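Local coordinates for protein amine Dehydrogenase (PDB 1JMX) that probably serves as the beta-propeller subunit of a quinohemoprotein amine dehydrogenase, an enzyme that oxidises primary amines and passes the electrons on through heme c, at residues F43-A48 / S93-A98; S160-V163 / Y169-D172. All blocks are in the same frame, centred on the assembly; numbering follows the deposited sequence.

Interaction 1 of 2, residues F43-A48 / S93-A98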
# COMPACT_ATOMS: atom_id res chain seq x y z
N PHE B 43 -13.30 -0.66 -20.28
CA PHE B 43 -13.86 -1.48 -19.20
C PHE B 43 -13.59 -0.89 -17.82
O PHE B 43 -12.57 -0.24 -17.61
CB PHE B 43 -13.26 -2.89 -19.28
CG PHE B 43 -13.87 -3.88 -18.31
CD1 PHE B 43 -14.97 -4.64 -18.67
CD2 PHE B 43 -13.31 -4.07 -17.04
CE1 PHE B 43 -15.51 -5.58 -17.79
CE2 PHE B 43 -13.83 -5.00 -16.17
CZ PHE B 43 -14.94 -5.76 -16.54
N GLY B 44 -14.49 -1.16 -16.89
CA GLY B 44 -14.33 -0.67 -15.53
C GLY B 44 -15.54 0.10 -15.03
O GLY B 44 -15.78 1.21 -15.49
N PRO B 45 -16.32 -0.47 -14.10
CA PRO B 45 -16.14 -1.79 -13.49
C PRO B 45 -16.73 -2.93 -14.33
O PRO B 45 -16.41 -4.10 -14.11
CB PRO B 45 -16.89 -1.65 -12.18
CG PRO B 45 -18.04 -0.77 -12.54
CD PRO B 45 -17.38 0.29 -13.40
N GLY B 46 -17.57 -2.58 -15.29
CA GLY B 46 -18.20 -3.58 -16.13
C GLY B 46 -19.40 -4.20 -15.45
O GLY B 46 -19.91 -5.21 -15.89
N THR B 47 -19.87 -3.58 -14.37
CA THR B 47 -21.01 -4.08 -13.62
C THR B 47 -22.29 -3.98 -14.45
O THR B 47 -22.68 -2.89 -14.86
CB THR B 47 -21.18 -3.30 -12.31
OG1 THR B 47 -20.00 -3.44 -11.52
CG2 THR B 47 -22.38 -3.83 -11.52
N ALA B 48 -22.96 -5.12 -14.65
CA ALA B 48 -24.19 -5.16 -15.44
C ALA B 48 -25.42 -5.66 -14.72
O ALA B 48 -25.34 -6.40 -13.73
CB ALA B 48 -23.97 -5.98 -16.71
N SER B 93 -19.44 7.09 -10.54
CA SER B 93 -20.46 6.33 -9.85
C SER B 93 -19.84 5.10 -9.16
O SER B 93 -19.29 4.22 -9.82
CB SER B 93 -21.55 5.91 -10.84
OG SER B 93 -22.52 5.09 -10.22
N MET B 94 -19.91 5.06 -7.83
CA MET B 94 -19.36 3.94 -7.07
C MET B 94 -20.34 2.77 -7.08
O MET B 94 -20.97 2.47 -6.06
CB MET B 94 -19.06 4.36 -5.63
CG MET B 94 -18.14 3.43 -4.86
SD MET B 94 -16.50 3.29 -5.62
CE MET B 94 -16.18 4.98 -6.06
N TYR B 95 -20.47 2.12 -8.24
CA TYR B 95 -21.39 0.99 -8.44
C TYR B 95 -22.84 1.40 -8.15
O TYR B 95 -23.68 0.53 -7.89
CB TYR B 95 -20.99 -0.18 -7.53
CG TYR B 95 -19.63 -0.76 -7.82
CD1 TYR B 95 -18.50 -0.29 -7.15
CD2 TYR B 95 -19.47 -1.76 -8.77
CE1 TYR B 95 -17.23 -0.80 -7.43
CE2 TYR B 95 -18.21 -2.28 -9.05
CZ TYR B 95 -17.10 -1.79 -8.39
OH TYR B 95 -15.85 -2.29 -8.70
N SER B 96 -23.14 2.69 -8.26
CA SER B 96 -24.47 3.22 -7.96
C SER B 96 -25.35 3.54 -9.16
O SER B 96 -25.37 4.68 -9.63
CB SER B 96 -24.36 4.44 -7.05
N PHE B 97 -26.12 2.55 -9.61
CA PHE B 97 -27.05 2.70 -10.73
C PHE B 97 -28.19 1.68 -10.58
O PHE B 97 -28.02 0.64 -9.94
CB PHE B 97 -26.33 2.52 -12.09
N ALA B 98 -29.36 1.99 -11.12
CA ALA B 98 -30.51 1.08 -11.02
C ALA B 98 -31.47 1.31 -12.18
O ALA B 98 -31.50 2.39 -12.75
CB ALA B 98 -31.23 1.26 -9.68
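The Tyr-95 ring carries this whole contact, meeting Pro-45 and Thr-47 with its CD2–CE2 side. The apolar part is with Pro-45, which follows a cis peptide bond: its CB comes to 3.5 Å from Tyr-95 CE2, approaching the ring obliquely, and CG of Pro-45 lies 3.8 Å from the same CE2. Thr-47 brings its hydroxyl oxygen instead, OG1 set near the ring plane at the edge against aromatic carbons, 3.3 Å from Tyr-95 CE2 and equally far from CD2. A chi1 of -59° puts that OG1 beside the threonine's own backbone N, turned to the tyrosine. Gly-46 and Thr-47 form a G1 beta bulge opposite Leu-60, and a CB on Gly-46 would run into Phe-43. Beyond the two segments, Tyr-95 OH is hydrogen-bonded to Tyr-64 OH and Thr-341 OG1, and the Tyr-95 ring stacks on Phe-200. A leucine in place of Tyr-95 would probably leave both hydroxyl partners without this mate and open a gap beside Pro-45. Between the propeller sheets entered at 47-50 and 89-99, the contact is consistent with shape packing and at most a weak C-H to oxygen attraction, while the tyrosine's strong polar bonds are made elsewhere.

Interaction 2 of 2, residues S160-V163 / Y169-D172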
# COMPACT_ATOMS: atom_id res chain seq x y z
N SER B 160 -40.11 2.51 -6.00
CA SER B 160 -39.23 3.06 -4.95
C SER B 160 -37.77 2.64 -5.16
O SER B 160 -37.49 1.56 -5.67
CB SER B 160 -39.68 2.62 -3.56
OG SER B 160 -40.85 3.32 -3.18
N LEU B 161 -36.85 3.49 -4.74
CA LEU B 161 -35.43 3.20 -4.92
C LEU B 161 -34.74 2.97 -3.59
O LEU B 161 -34.71 3.86 -2.73
CB LEU B 161 -34.76 4.36 -5.67
CG LEU B 161 -33.38 4.16 -6.30
CD1 LEU B 161 -33.49 3.21 -7.48
CD2 LEU B 161 -32.83 5.51 -6.75
N TYR B 162 -34.25 1.76 -3.39
CA TYR B 162 -33.53 1.41 -2.17
C TYR B 162 -32.07 1.74 -2.41
O TYR B 162 -31.45 1.25 -3.35
CB TYR B 162 -33.75 -0.05 -1.80
CG TYR B 162 -35.12 -0.24 -1.20
CD1 TYR B 162 -36.19 -0.69 -1.98
CD2 TYR B 162 -35.36 0.13 0.12
CE1 TYR B 162 -37.47 -0.77 -1.45
CE2 TYR B 162 -36.64 0.05 0.66
CZ TYR B 162 -37.68 -0.40 -0.13
OH TYR B 162 -38.94 -0.49 0.41
N VAL B 163 -31.57 2.66 -1.60
CA VAL B 163 -30.21 3.17 -1.71
C VAL B 163 -29.31 2.76 -0.55
O VAL B 163 -29.59 3.07 0.60
CB VAL B 163 -30.24 4.72 -1.78
CG1 VAL B 163 -28.84 5.28 -1.84
CG2 VAL B 163 -31.07 5.18 -2.97
N TYR B 169 -31.57 3.60 2.44
CA TYR B 169 -32.65 4.55 2.27
C TYR B 169 -33.69 4.06 1.28
O TYR B 169 -33.42 3.23 0.43
CB TYR B 169 -32.12 5.88 1.78
CG TYR B 169 -30.94 6.40 2.54
CD1 TYR B 169 -29.67 6.43 1.96
CD2 TYR B 169 -31.07 6.87 3.85
CE1 TYR B 169 -28.58 6.92 2.64
CE2 TYR B 169 -29.98 7.36 4.54
CZ TYR B 169 -28.75 7.38 3.93
OH TYR B 169 -27.66 7.88 4.60
N LYS B 170 -34.90 4.59 1.43
CA LYS B 170 -36.01 4.28 0.54
C LYS B 170 -36.27 5.64 -0.08
O LYS B 170 -36.64 6.59 0.60
CB LYS B 170 -37.21 3.81 1.35
CG LYS B 170 -38.39 3.41 0.50
CD LYS B 170 -39.55 3.00 1.39
CE LYS B 170 -40.79 2.72 0.57
NZ LYS B 170 -40.52 1.67 -0.44
N MET B 171 -36.07 5.74 -1.39
CA MET B 171 -36.23 7.02 -2.06
C MET B 171 -37.29 7.11 -3.14
O MET B 171 -37.47 6.19 -3.93
CB MET B 171 -34.87 7.45 -2.62
CG MET B 171 -34.86 8.76 -3.37
SD MET B 171 -33.21 9.13 -3.91
CE MET B 171 -33.23 10.88 -3.79
N ASP B 172 -38.00 8.24 -3.13
CA ASP B 172 -39.03 8.55 -4.10
C ASP B 172 -38.29 9.21 -5.26
O ASP B 172 -37.73 10.28 -5.09
CB ASP B 172 -40.02 9.54 -3.49
CG ASP B 172 -41.23 9.79 -4.37
OD1 ASP B 172 -42.33 10.00 -3.82
OD2 ASP B 172 -41.10 9.79 -5.61
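Tyr-162 and Lys-170 lie side by side and point the same way, the lysine's aliphatic chain running along the phenol ring with CG 3.8 Å from Tyr-162 CE2. Three extended torsions carry the lysine out, and a bend at chi4 (58°) swings NZ back to donate a 2.8 Å hydrogen bond to Tyr-162 OH. The other flat group, Tyr-169, has Val-163 O 3.6 Å from its CD1. Val-163 CG1 reaches that same Tyr-169 CD1 at 4.1 Å, and Tyr-178 meets the ring edge-to-face. Between these groups the backbones form a beta hairpin, the two middle strands of a four-stranded antiparallel propeller blade. Leu-161 with Met-171 and Val-163 with Tyr-169 are hydrogen-bonded pairs; Tyr-162 with Lys-170, between them, is non-hydrogen-bonded. Met-171 N to Leu-161 O is the shortest of the four backbone bonds at 2.7 Å, and Tyr-169 N to Val-163 O the straightest, with 168° at the hydrogen. Tyr-162, of the non-hydrogen-bonded pair, points its CA-H at Tyr-169 O, 3.2 Å from CA. On the sheet face opposite Tyr-162 and Lys-170, Leu-161 and Met-171 both rest on Leu-127 of strand 126-131, while Val-163 and Met-171 touch Met-146.

How the interactions relate
After strands 12-18, 22-27 and 32-38 the chain reaches 43-48, leading into the first strand of one blade (47-50). It runs out through strands 56-61, 66-71 and 76-82 and returns at 93-98, where interaction 1 closes a loop of 44 intervening residues and ties that blade to strand 89-99 of the next. The chain then completes the sheet of 89-99 to 142-145 and enters that of 153-155 to 178-182, where interaction 2 closes a tight hairpin with five residues between its segments. The two are in series, neither nested nor crossing, with centres about 18 Å apart. They touch directly: Ala-98 CB packs 3.7 Å from Leu-161 CD1, joining these last two sheets.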